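Local coordinates for protein putative NAD(P)H nitroreductase MhqN (Bacillus subtilis, PDB 3BEM) that probably reduces nitroaromatic or related aromatic compounds with a bound flavin mononucleotide and NAD(P)H, working as a homodimer, at residues 79-82 and 83-87; 33-36 and 37-41; 172-175 and 176-180; 150-153 and 154-158. The protein carries 3 engineered substitutions. One frame throughout, in Å; residues are numbered along the deposited sequence. Where two conformers were deposited one is given.

Interaction 1: 79-82 and 83-87; sequences GQYK and VVSSS. With FMN (flavin mononucleotide), chain G; PGO (S-1,2-propanediol), chain H.
Tyr-81 brings its ring to Val-84 and Ser-85, one turn further along. Its CG stands anti to the backbone N (chi1 -179°), beside the carbonyl carbon, and this places the ring along the start of helix 82-85. Tyr-81 CE1 meets Val-84 CG1 at 3.8 Å, and the two side chains cross at about a right angle. Tyr-81 CE2 lies 3.8 Å from Ser-85 CB. Tyr-81 O accepts two backbone bonds. Val-84 N donates to Tyr-81 O at 2.8 Å. Ser-85 N donates to the same oxygen, in a longer bond. Val-83 N bonds to Gln-80 O, and Ser-86 N to Lys-82 O, which completes the turn.

This short turn forms part of the flavin site of the nitroreductase family. The Gln-80 amide pairs with the pyrimidine part of FMN through two bonds: FMN N3 donates to Gln-80 OE1 at 2.9 Å, with an angle of 161°, and Gln-80 NE2 donates to FMN O4 at 3.2 Å. The pair fixes the rotation of the amide. Lys-82 NZ donates to FMN O2 at 2.8 Å, and its positive charge would probably favour electron density on that oxygen. The Lys-82 chain bends at chi3 to reach it, and NZ also bonds to Ala-26 O.

Further out, Ser-86 is the first residue to leave the helix. Its OG donates back to Val-83 O at 2.9 Å. Lys-70 NZ bonds to both Val-83 O and Ser-86 O. Val-83 packs on Leu-73 and Met-168.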
loop_
_atom_site.group_PDB
_atom_site.type_symbol
_atom_site.label_atom_id
_atom_site.label_comp_id
_atom_site.label_asym_id
_atom_site.label_seq_id
_atom_site.Cartn_x
_atom_site.Cartn_y
_atom_site.Cartn_z
ATOM N N GLY B 79 12.997 1.941 -20.694
ATOM C CA GLY B 79 12.997 0.980 -21.760
ATOM C C GLY B 79 12.239 -0.327 -21.577
ATOM O O GLY B 79 12.379 -1.229 -22.376
ATOM N N GLN B 80 11.403 -0.429 -20.555
ATOM C CA GLN B 80 10.726 -1.679 -20.261
ATOM C C GLN B 80 9.592 -1.954 -21.246
ATOM O O GLN B 80 8.564 -1.272 -21.294
ATOM C CB GLN B 80 10.211 -1.667 -18.838
ATOM C CG GLN B 80 11.323 -1.571 -17.797
ATOM C CD GLN B 80 10.768 -1.720 -16.398
ATOM O OE1 GLN B 80 10.325 -2.806 -16.025
ATOM N NE2 GLN B 80 10.727 -0.613 -15.639
ATOM N N TYR B 81 9.791 -3.017 -22.011
ATOM C CA TYR B 81 8.865 -3.373 -23.066
ATOM C C TYR B 81 7.478 -3.750 -22.590
ATOM O O TYR B 81 6.491 -3.574 -23.327
ATOM C CB TYR B 81 9.441 -4.538 -23.840
ATOM C CG TYR B 81 8.548 -4.959 -24.969
ATOM C CD1 TYR B 81 8.414 -4.166 -26.089
ATOM C CD2 TYR B 81 7.841 -6.166 -24.908
ATOM C CE1 TYR B 81 7.565 -4.539 -27.131
ATOM C CE2 TYR B 81 6.993 -6.534 -25.928
ATOM C CZ TYR B 81 6.867 -5.717 -27.031
ATOM O OH TYR B 81 6.052 -6.121 -28.066
ATOM N N LYS B 82 7.362 -4.206 -21.348
ATOM C CA LYS B 82 6.025 -4.516 -20.816
ATOM C C LYS B 82 5.025 -3.330 -20.848
ATOM O O LYS B 82 3.826 -3.561 -20.881
ATOM C CB LYS B 82 6.130 -5.192 -19.424
ATOM C CG LYS B 82 6.570 -4.294 -18.339
ATOM C CD LYS B 82 6.732 -5.080 -16.972
ATOM C CE LYS B 82 8.032 -5.752 -16.869
ATOM N NZ LYS B 82 7.961 -6.605 -15.696
ATOM N N VAL B 83 5.501 -2.080 -20.864
ATOM C CA VAL B 83 4.611 -0.936 -21.059
ATOM C C VAL B 83 3.886 -1.048 -22.414
ATOM O O VAL B 83 2.696 -0.717 -22.516
ATOM C CB VAL B 83 5.356 0.421 -20.921
ATOM C CG1 VAL B 83 4.571 1.555 -21.526
ATOM C CG2 VAL B 83 5.637 0.732 -19.463
ATOM N N VAL B 84 4.599 -1.528 -23.433
ATOM C CA VAL B 84 4.028 -1.711 -24.794
ATOM C C VAL B 84 3.099 -2.925 -24.898
ATOM O O VAL B 84 1.997 -2.821 -25.447
ATOM C CB VAL B 84 5.188 -1.761 -25.831
ATOM C CG1 VAL B 84 4.695 -2.081 -27.266
ATOM C CG2 VAL B 84 5.950 -0.432 -25.776
ATOM N N SER B 85 3.534 -4.066 -24.366
ATOM C CA SER B 85 2.776 -5.324 -24.503
ATOM C C SER B 85 1.550 -5.376 -23.584
ATOM O O SER B 85 0.630 -6.121 -23.836
ATOM C CB SER B 85 3.647 -6.525 -24.215
ATOM O OG SER B 85 4.220 -6.420 -22.916
ATOM N N SER B 86 1.587 -4.635 -22.476
ATOM C CA SER B 86 0.446 -4.562 -21.563
ATOM C C SER B 86 -0.871 -4.181 -22.203
ATOM O O SER B 86 -0.915 -3.523 -23.254
ATOM C CB SER B 86 0.708 -3.543 -20.446
ATOM O OG SER B 86 0.834 -2.218 -20.934
ATOM N N SER B 87 -1.957 -4.601 -21.581
ATOM C CA SER B 87 -3.282 -4.144 -22.005
ATOM C C SER B 87 -3.555 -2.690 -21.656
ATOM O O SER B 87 -4.228 -2.000 -22.410
ATOM C CB SER B 87 -4.362 -5.047 -21.438
ATOM O OG SER B 87 -4.100 -6.381 -21.823
HETATM N N1 FMN G . 9.097 -5.090 -11.785
HETATM C C2 FMN G . 9.616 -4.705 -12.995
HETATM O O2 FMN G . 9.737 -5.582 -13.859
HETATM N N3 FMN G . 9.967 -3.402 -13.237
HETATM C C4 FMN G . 9.874 -2.424 -12.259
HETATM O O4 FMN G . 10.091 -1.241 -12.593
HETATM C C4A FMN G . 9.344 -2.812 -11.030
HETATM N N5 FMN G . 9.237 -1.878 -9.997
HETATM C C5A FMN G . 8.606 -2.274 -8.833
HETATM C C6 FMN G . 8.385 -1.296 -7.847
HETATM C C7 FMN G . 7.729 -1.653 -6.664
HETATM C C7M FMN G . 7.236 -0.518 -5.772
HETATM C C8 FMN G . 7.313 -2.958 -6.436
HETATM C C8M FMN G . 6.266 -3.239 -5.363
HETATM C C9 FMN G . 7.577 -3.946 -7.385
HETATM C C9A FMN G . 8.187 -3.600 -8.591
HETATM N N10 FMN G . 8.419 -4.571 -9.587
HETATM C C10 FMN G . 8.948 -4.142 -10.797
HETATM C "C1'" FMN G . 8.118 -6.000 -9.297
HETATM C "C2'" FMN G . 9.044 -6.686 -8.288
HETATM O "O2'" FMN G . 10.242 -7.054 -8.955
HETATM C "C3'" FMN G . 8.319 -7.915 -7.761
HETATM O "O3'" FMN G . 7.145 -7.449 -7.040
HETATM C "C4'" FMN G . 9.189 -8.853 -6.922
HETATM O "O4'" FMN G . 10.261 -9.372 -7.731
HETATM C "C5'" FMN G . 8.322 -10.018 -6.369
HETATM O "O5'" FMN G . 7.669 -10.775 -7.415
HETATM P P FMN G . 6.219 -11.376 -7.076
HETATM O O1P FMN G . 6.385 -12.301 -5.915
HETATM O O2P FMN G . 5.481 -10.121 -6.777
HETATM O O3P FMN G . 5.756 -12.090 -8.321
HETATM C C1 PGO H . -6.483 -2.378 -25.072
HETATM C C2 PGO H . -7.149 -1.013 -24.907
HETATM C C3 PGO H . -6.949 -0.136 -26.157
HETATM O O1 PGO H . -6.294 -3.081 -23.838
HETATM O O2 PGO H . -8.555 -1.199 -24.610
#

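Interaction 2: 33-36 and 37-41; sequences HPIT and KEDLN. With PGO (S-1,2-propanediol), chain H.
Thr-36 and Asp-39 exchange hydrogen bonds at the start of helix 37-47. Asp-39 N donates to Thr-36 OG1 at 3.0 Å, with an angle of 166°. In return Thr-36 N donates to Asp-39 OD2 at 2.9 Å, meeting it on the anti side and 31° out of the carboxylate plane. Thr-36 OG1 sits between its own backbone N and carbonyl carbon (chi1 70°), where it can receive the Asp-39 N-H. Thr-36 OG1 also makes a weak bond of 3.2 Å to Asp-39 OD2.

The reciprocal pair is a capping box, with Thr-36 as the N-cap. It satisfies two backbone N-H groups, that of Asp-39 in the first turn and that of Thr-36 at the cap. The positive end of the helix dipole may stabilise the carboxylate. Regular helix bonding starts with Leu-40 N to Thr-36 O at 3.1 Å.

Asp-39 OD2 has a further donor: a water gives it a bond of 2.6 Å, and the same water donates to Pro-34 O. OD2 is thus gripped by Thr-36 N and the water, with Thr-36 OG1 as a weak third. The backbone of Ile-35 is served by a propanediol that probably came from the crystallisation liquor. Ile-35 N donates to propanediol O1 at 2.8 Å. Propanediol O2 donates to Ile-35 O at 2.6 Å.

The Ile-35 side chain is apolar cover. CG1 lies against Asp-39 CB, while Ile-35 CD1 is 3.8 Å from Leu-40 CG, and the two side chains cross at about a right angle. Leu-40 also packs on Tyr-217 of the second subunit, whose OH bonds to Asn-41 OD1.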
loop_
_atom_site.group_PDB
_atom_site.type_symbol
_atom_site.label_atom_id
_atom_site.label_comp_id
_atom_site.label_asym_id
_atom_site.label_seq_id
_atom_site.Cartn_x
_atom_site.Cartn_y
_atom_site.Cartn_z
ATOM N N HIS B 33 -5.492 -9.381 -25.611
ATOM C CA HIS B 33 -6.247 -9.309 -24.384
ATOM C C HIS B 33 -6.614 -7.866 -24.065
ATOM O O HIS B 33 -6.210 -7.291 -23.044
ATOM C CB HIS B 33 -5.436 -10.021 -23.283
ATOM C CG HIS B 33 -5.213 -11.459 -23.610
ATOM N ND1 HIS B 33 -6.170 -12.427 -23.384
ATOM C CD2 HIS B 33 -4.188 -12.076 -24.228
ATOM C CE1 HIS B 33 -5.711 -13.593 -23.793
ATOM N NE2 HIS B 33 -4.508 -13.409 -24.313
ATOM N N PRO B 34 -7.423 -7.254 -24.909
ATOM C CA PRO B 34 -7.773 -5.854 -24.641
ATOM C C PRO B 34 -8.515 -5.759 -23.339
ATOM O O PRO B 34 -9.278 -6.652 -22.990
ATOM C CB PRO B 34 -8.649 -5.464 -25.855
ATOM C CG PRO B 34 -9.113 -6.726 -26.399
ATOM C CD PRO B 34 -8.110 -7.783 -26.098
ATOM N N ILE B 35 -8.280 -4.663 -22.629
ATOM C CA ILE B 35 -9.017 -4.335 -21.411
ATOM C C ILE B 35 -9.882 -3.108 -21.639
ATOM O O ILE B 35 -9.467 -2.207 -22.351
ATOM C CB ILE B 35 -8.040 -4.160 -20.228
ATOM C CG1 ILE B 35 -8.766 -4.267 -18.871
ATOM C CG2 ILE B 35 -7.305 -2.857 -20.299
ATOM C CD1 ILE B 35 -7.852 -4.288 -17.620
ATOM N N THR B 36 -11.100 -3.112 -21.081
ATOM C CA THR B 36 -12.049 -2.039 -21.331
ATOM C C THR B 36 -12.169 -1.147 -20.108
ATOM O O THR B 36 -11.785 -1.527 -18.987
ATOM C CB THR B 36 -13.419 -2.612 -21.689
ATOM O OG1 THR B 36 -14.034 -3.237 -20.545
ATOM C CG2 THR B 36 -13.277 -3.641 -22.811
ATOM N N LYS B 37 -12.689 0.053 -20.332
ATOM C CA LYS B 37 -13.040 0.931 -19.220
ATOM C C LYS B 37 -14.004 0.229 -18.258
ATOM O O LYS B 37 -13.915 0.443 -17.027
ATOM C CB LYS B 37 -13.624 2.266 -19.721
ATOM C CG LYS B 37 -12.614 3.125 -20.454
ATOM C CD LYS B 37 -13.225 4.463 -20.914
ATOM C CE LYS B 37 -12.335 5.190 -21.895
ATOM N NZ LYS B 37 -12.971 6.463 -22.352
ATOM N N GLU B 38 -14.912 -0.614 -18.754
ATOM C CA GLU B 38 -15.817 -1.379 -17.875
ATOM C C GLU B 38 -15.060 -2.352 -16.944
ATOM O O GLU B 38 -15.353 -2.452 -15.754
ATOM C CB GLU B 38 -16.845 -2.153 -18.701
ATOM C CG GLU B 38 -17.846 -1.271 -19.457
ATOM C CD GLU B 38 -18.191 -1.803 -20.836
ATOM O OE1 GLU B 38 -17.567 -2.778 -21.296
ATOM O OE2 GLU B 38 -19.085 -1.242 -21.476
ATOM N N ASP B 39 -14.098 -3.099 -17.506
ATOM C CA ASP B 39 -13.245 -4.002 -16.694
ATOM C C ASP B 39 -12.600 -3.226 -15.569
ATOM O O ASP B 39 -12.569 -3.665 -14.414
ATOM C CB ASP B 39 -12.118 -4.587 -17.533
ATOM C CG ASP B 39 -12.585 -5.553 -18.612
ATOM O OD1 ASP B 39 -13.515 -6.356 -18.355
ATOM O OD2 ASP B 39 -11.992 -5.552 -19.731
ATOM N N LEU B 40 -12.038 -2.089 -15.920
ATOM C CA LEU B 40 -11.260 -1.292 -15.006
ATOM C C LEU B 40 -12.138 -0.587 -13.977
ATOM O O LEU B 40 -11.804 -0.534 -12.800
ATOM C CB LEU B 40 -10.396 -0.283 -15.763
ATOM C CG LEU B 40 -9.144 -0.956 -16.427
ATOM C CD1 LEU B 40 -8.698 -0.206 -17.653
ATOM C CD2 LEU B 40 -8.019 -1.202 -15.397
ATOM N N ASN B 41 -13.270 -0.063 -14.416
ATOM C CA ASN B 41 -14.162 0.598 -13.491
ATOM C C ASN B 41 -14.645 -0.333 -12.352
ATOM O O ASN B 41 -14.714 0.068 -11.209
ATOM C CB ASN B 41 -15.354 1.185 -14.249
ATOM C CG ASN B 41 -15.006 2.462 -15.024
ATOM O OD1 ASN B 41 -14.022 3.170 -14.749
ATOM N ND2 ASN B 41 -15.882 2.794 -15.975
HETATM C C1 PGO H . -6.483 -2.378 -25.072
HETATM C C2 PGO H . -7.149 -1.013 -24.907
HETATM C C3 PGO H . -6.949 -0.136 -26.157
HETATM O O1 PGO H . -6.294 -3.081 -23.838
HETATM O O2 PGO H . -8.555 -1.199 -24.610
HETATM O O HOH W 1 -11.802 -7.033 -21.913
#

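Interaction 3: 172-175 and 176-180; sequences DAEA and VKRIL
Arg-178 folds its guanidinium back over Ala-175 and Glu-174, about one turn earlier in helix 173-180. Backbone bonds form the frame. Val-176 N donates to Asp-172 O at 3.0 Å. Lys-177 N, Arg-178 N and Ile-179 N follow in step, bonding to Ala-173 O, Glu-174 O and Ala-175 O.

One bond is a cap. Ala-175 N donates to Asp-172 OD1 at 3.1 Å, and the N-H comes from above the carboxylate plane.

The Arg-178 side chain packs on the helix. It bends at chi3 (-63°), which brings the guanidinium back. One face of the group covers Ala-175 CA, 3.5 Å from the plane. Arg-178 NH2 lies 3.7 Å from Ala-175 CB. Ile-179 CG1 makes a close carbon-to-carbonyl approach, 3.2 Å from Ala-175 O.

The one charge pair is loose. Glu-174 OE1 is 4.1 Å from Arg-178 NH1, too far for a salt bridge, and the two flat groups are 82° apart. Lys-177 NZ turns elsewhere and bonds to Phe-186 O.

Apolar contacts cover the inner face. Val-176 packs on Leu-91 and Met-191 of the sheet, and on Ala-76. This is an N-capped surface helix, laid with one apolar side on the antiparallel sheet.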
loop_
_atom_site.group_PDB
_atom_site.type_symbol
_atom_site.label_atom_id
_atom_site.label_comp_id
_atom_site.label_asym_id
_atom_site.label_seq_id
_atom_site.Cartn_x
_atom_site.Cartn_y
_atom_site.Cartn_z
ATOM N N ASP B 172 11.203 7.326 -15.277
ATOM C CA ASP B 172 11.589 8.717 -15.052
ATOM C C ASP B 172 10.300 9.513 -14.812
ATOM O O ASP B 172 9.533 9.770 -15.734
ATOM C CB ASP B 172 12.339 9.206 -16.303
ATOM C CG ASP B 172 12.781 10.661 -16.233
ATOM O OD1 ASP B 172 12.219 11.491 -15.487
ATOM O OD2 ASP B 172 13.704 10.978 -17.003
ATOM N N ALA B 173 10.045 9.883 -13.557
ATOM C CA ALA B 173 8.792 10.532 -13.146
ATOM C C ALA B 173 8.558 11.836 -13.883
ATOM O O ALA B 173 7.453 12.100 -14.351
ATOM C CB ALA B 173 8.765 10.784 -11.662
ATOM N N GLU B 174 9.606 12.635 -13.984
ATOM C CA GLU B 174 9.555 13.896 -14.727
ATOM C C GLU B 174 9.149 13.714 -16.184
ATOM O O GLU B 174 8.324 14.456 -16.694
ATOM C CB GLU B 174 10.940 14.538 -14.743
ATOM C CG GLU B 174 11.346 15.258 -13.493
ATOM C CD GLU B 174 12.418 16.303 -13.819
ATOM O OE1 GLU B 174 12.084 17.258 -14.561
ATOM O OE2 GLU B 174 13.579 16.154 -13.371
ATOM N N ALA B 175 9.751 12.736 -16.843
ATOM C CA ALA B 175 9.412 12.431 -18.218
ATOM C C ALA B 175 7.952 12.011 -18.364
ATOM O O ALA B 175 7.240 12.424 -19.316
ATOM C CB ALA B 175 10.343 11.349 -18.741
ATOM N N VAL B 176 7.508 11.142 -17.451
ATOM C CA VAL B 176 6.129 10.692 -17.449
ATOM C C VAL B 176 5.214 11.877 -17.275
ATOM O O VAL B 176 4.187 11.987 -17.945
ATOM C CB VAL B 176 5.878 9.630 -16.336
ATOM C CG1 VAL B 176 4.374 9.360 -16.156
ATOM C CG2 VAL B 176 6.663 8.328 -16.674
ATOM N N LYS B 177 5.560 12.788 -16.360
ATOM C CA LYS B 177 4.685 13.948 -16.156
ATOM C C LYS B 177 4.626 14.803 -17.431
ATOM O O LYS B 177 3.541 15.323 -17.797
ATOM C CB LYS B 177 5.096 14.790 -14.950
ATOM C CG LYS B 177 4.888 14.101 -13.608
ATOM C CD LYS B 177 4.211 14.952 -12.546
ATOM C CE LYS B 177 5.170 15.653 -11.626
ATOM N NZ LYS B 177 4.414 16.340 -10.509
ATOM N N ARG B 178 5.758 14.982 -18.111
ATOM C CA ARG B 178 5.737 15.780 -19.347
ATOM C C ARG B 178 4.919 15.091 -20.436
ATOM O O ARG B 178 4.189 15.723 -21.175
ATOM C CB ARG B 178 7.118 15.990 -19.924
ATOM C CG ARG B 178 7.973 16.928 -19.186
ATOM C CD ARG B 178 9.152 17.336 -20.054
ATOM N NE ARG B 178 9.999 16.204 -20.386
ATOM C CZ ARG B 178 10.886 15.654 -19.559
ATOM N NH1 ARG B 178 11.096 16.148 -18.345
ATOM N NH2 ARG B 178 11.607 14.617 -19.965
ATOM N N ILE B 179 5.095 13.791 -20.589
ATOM C CA ILE B 179 4.371 13.069 -21.630
ATOM C C ILE B 179 2.882 13.071 -21.405
ATOM O O ILE B 179 2.118 13.197 -22.362
ATOM C CB ILE B 179 4.882 11.615 -21.753
ATOM C CG1 ILE B 179 6.318 11.583 -22.241
ATOM C CG2 ILE B 179 4.008 10.777 -22.674
ATOM C CD1 ILE B 179 6.981 10.267 -21.905
ATOM N N LEU B 180 2.455 12.913 -20.155
ATOM C CA LEU B 180 1.032 12.770 -19.820
ATOM C C LEU B 180 0.392 14.045 -19.311
ATOM O O LEU B 180 -0.769 14.013 -18.938
ATOM C CB LEU B 180 0.836 11.657 -18.786
ATOM C CG LEU B 180 1.319 10.277 -19.259
ATOM C CD1 LEU B 180 1.073 9.235 -18.145
ATOM C CD2 LEU B 180 0.719 9.833 -20.610
#

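Interaction 4: 150-153 and 154-158; sequences SAMM and FMLSA
Met-155, a selenomethionine, folds back over Ala-151 one turn earlier. Met-155 CB lies 3.7 Å from Ala-151 O. Met-152 CE comes to 4.1 Å from Met-155 CB. Met-155 CG is closer to the carbonyl, 3.5 Å from Ala-151 O. The chain turns about its CG-SE bond (chi3 -87°), and this returns the terminal Met-155 CE to 3.6 Å from Ala-151 O. Three carbons of Met-155 thus lie within 3.7 Å of Ala-151 O, which also accepts Met-155 N.

Met-152 is also a selenomethionine. Besides Met-155 CB, Met-152 CE meets Leu-156 CG at 3.8 Å, the two side chains crossing at a slant. Ser-157 adds a polar contact: OG donates to Met-153 O at 2.8 Å, and Ser-157 N donates to the same oxygen. The two donors approach from opposite faces of the carbonyl plane. This gives the buried serine hydroxyl a partner within the helix.

All of this lies inside the long helix 136-161. Phe-154 faces helix 37-47, where its ring meets that of Phe-44. Ala-151 rests on Met-190 and Ile-192 of strand 186-195, and Met-155 on Thr-165 and Pro-167 of strand 164-168. Across the dimer, Leu-156 and Ser-157 pack on Phe-16 of the second subunit.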
loop_
_atom_site.group_PDB
_atom_site.type_symbol
_atom_site.label_atom_id
_atom_site.label_comp_id
_atom_site.label_asym_id
_atom_site.label_seq_id
_atom_site.Cartn_x
_atom_site.Cartn_y
_atom_site.Cartn_z
ATOM N N SER B 150 -3.597 2.320 -1.876
ATOM C CA SER B 150 -4.574 2.241 -2.956
ATOM C C SER B 150 -4.076 1.277 -4.035
ATOM O O SER B 150 -4.827 0.427 -4.528
ATOM C CB SER B 150 -4.775 3.651 -3.544
ATOM O OG SER B 150 -5.799 3.640 -4.501
ATOM N N ALA B 151 -2.795 1.395 -4.380
ATOM C CA ALA B 151 -2.214 0.568 -5.437
ATOM C C ALA B 151 -2.284 -0.910 -5.088
ATOM O O ALA B 151 -2.493 -1.755 -5.952
ATOM C CB ALA B 151 -0.782 1.015 -5.683
HETATM N N MSE B 152 -2.034 -1.271 -3.827
HETATM C CA MSE B 152 -2.113 -2.666 -3.433
HETATM C C MSE B 152 -3.533 -3.197 -3.587
HETATM O O MSE B 152 -3.763 -4.317 -4.049
HETATM C CB MSE B 152 -1.618 -2.847 -2.012
HETATM C CG MSE B 152 -1.574 -4.253 -1.523
HETATM SE SE MSE B 152 -0.064 -5.286 -2.247
HETATM C CE MSE B 152 -0.932 -6.308 -3.642
HETATM N N MSE B 153 -4.505 -2.367 -3.194
HETATM C CA MSE B 153 -5.902 -2.692 -3.395
HETATM C C MSE B 153 -6.211 -2.865 -4.887
HETATM O O MSE B 153 -6.920 -3.808 -5.278
HETATM C CB MSE B 153 -6.826 -1.638 -2.745
HETATM C CG MSE B 153 -8.277 -1.898 -3.007
HETATM SE SE MSE B 153 -8.936 -3.311 -1.959
HETATM C CE MSE B 153 -9.276 -2.303 -0.222
ATOM N N PHE B 154 -5.677 -1.985 -5.723
ATOM C CA PHE B 154 -5.870 -2.155 -7.189
ATOM C C PHE B 154 -5.367 -3.525 -7.675
ATOM O O PHE B 154 -6.057 -4.231 -8.402
ATOM C CB PHE B 154 -5.211 -1.045 -8.007
ATOM C CG PHE B 154 -5.422 -1.241 -9.503
ATOM C CD1 PHE B 154 -6.642 -0.932 -10.091
ATOM C CD2 PHE B 154 -4.486 -1.929 -10.262
ATOM C CE1 PHE B 154 -6.868 -1.212 -11.413
ATOM C CE2 PHE B 154 -4.722 -2.219 -11.587
ATOM C CZ PHE B 154 -5.923 -1.850 -12.157
HETATM N N MSE B 155 -4.146 -3.863 -7.308
HETATM C CA MSE B 155 -3.532 -5.101 -7.768
HETATM C C MSE B 155 -4.329 -6.346 -7.311
HETATM O O MSE B 155 -4.457 -7.284 -8.073
HETATM C CB MSE B 155 -2.033 -5.123 -7.409
HETATM C CG MSE B 155 -1.286 -4.105 -8.173
HETATM SE SE MSE B 155 0.625 -4.385 -7.819
HETATM C CE MSE B 155 0.764 -3.304 -6.186
ATOM N N LEU B 156 -4.806 -6.374 -6.052
ATOM C CA LEU B 156 -5.619 -7.497 -5.573
ATOM C C LEU B 156 -6.990 -7.544 -6.267
ATOM O O LEU B 156 -7.467 -8.637 -6.587
ATOM C CB LEU B 156 -5.764 -7.479 -4.075
ATOM C CG LEU B 156 -4.435 -7.859 -3.360
ATOM C CD1 LEU B 156 -4.562 -7.361 -1.909
ATOM C CD2 LEU B 156 -4.078 -9.367 -3.501
ATOM N N SER B 157 -7.563 -6.371 -6.559
ATOM C CA SER B 157 -8.802 -6.314 -7.361
ATOM C C SER B 157 -8.593 -6.906 -8.763
ATOM O O SER B 157 -9.379 -7.688 -9.260
ATOM C CB SER B 157 -9.296 -4.868 -7.466
ATOM O OG SER B 157 -9.565 -4.304 -6.176
ATOM N N ALA B 158 -7.499 -6.505 -9.410
ATOM C CA ALA B 158 -7.145 -7.034 -10.711
ATOM C C ALA B 158 -6.991 -8.533 -10.707
ATOM O O ALA B 158 -7.535 -9.239 -11.540
ATOM C CB ALA B 158 -5.897 -6.335 -11.226
#

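Interaction 4 is core: its touching residues are buried, and methyl and methylene groups dominate its side-chain contacts. Interaction 3 is a surface contact, with loosely placed charges outside and apolar residues against the sheet. Interactions 1 and 2 are partly buried and more polar, one serving the flavin and the other a helix start. They touch where Ser-87 OG meets His-33 O, probably as a hydrogen bond, and share the propanediol. Interaction 2 joins interaction 4 through Leu-40 CD2 on Phe-154 CZ, and both reach the second subunit. Interaction 3 touches none of the others; its centre is about 16 Å from that of interaction 1.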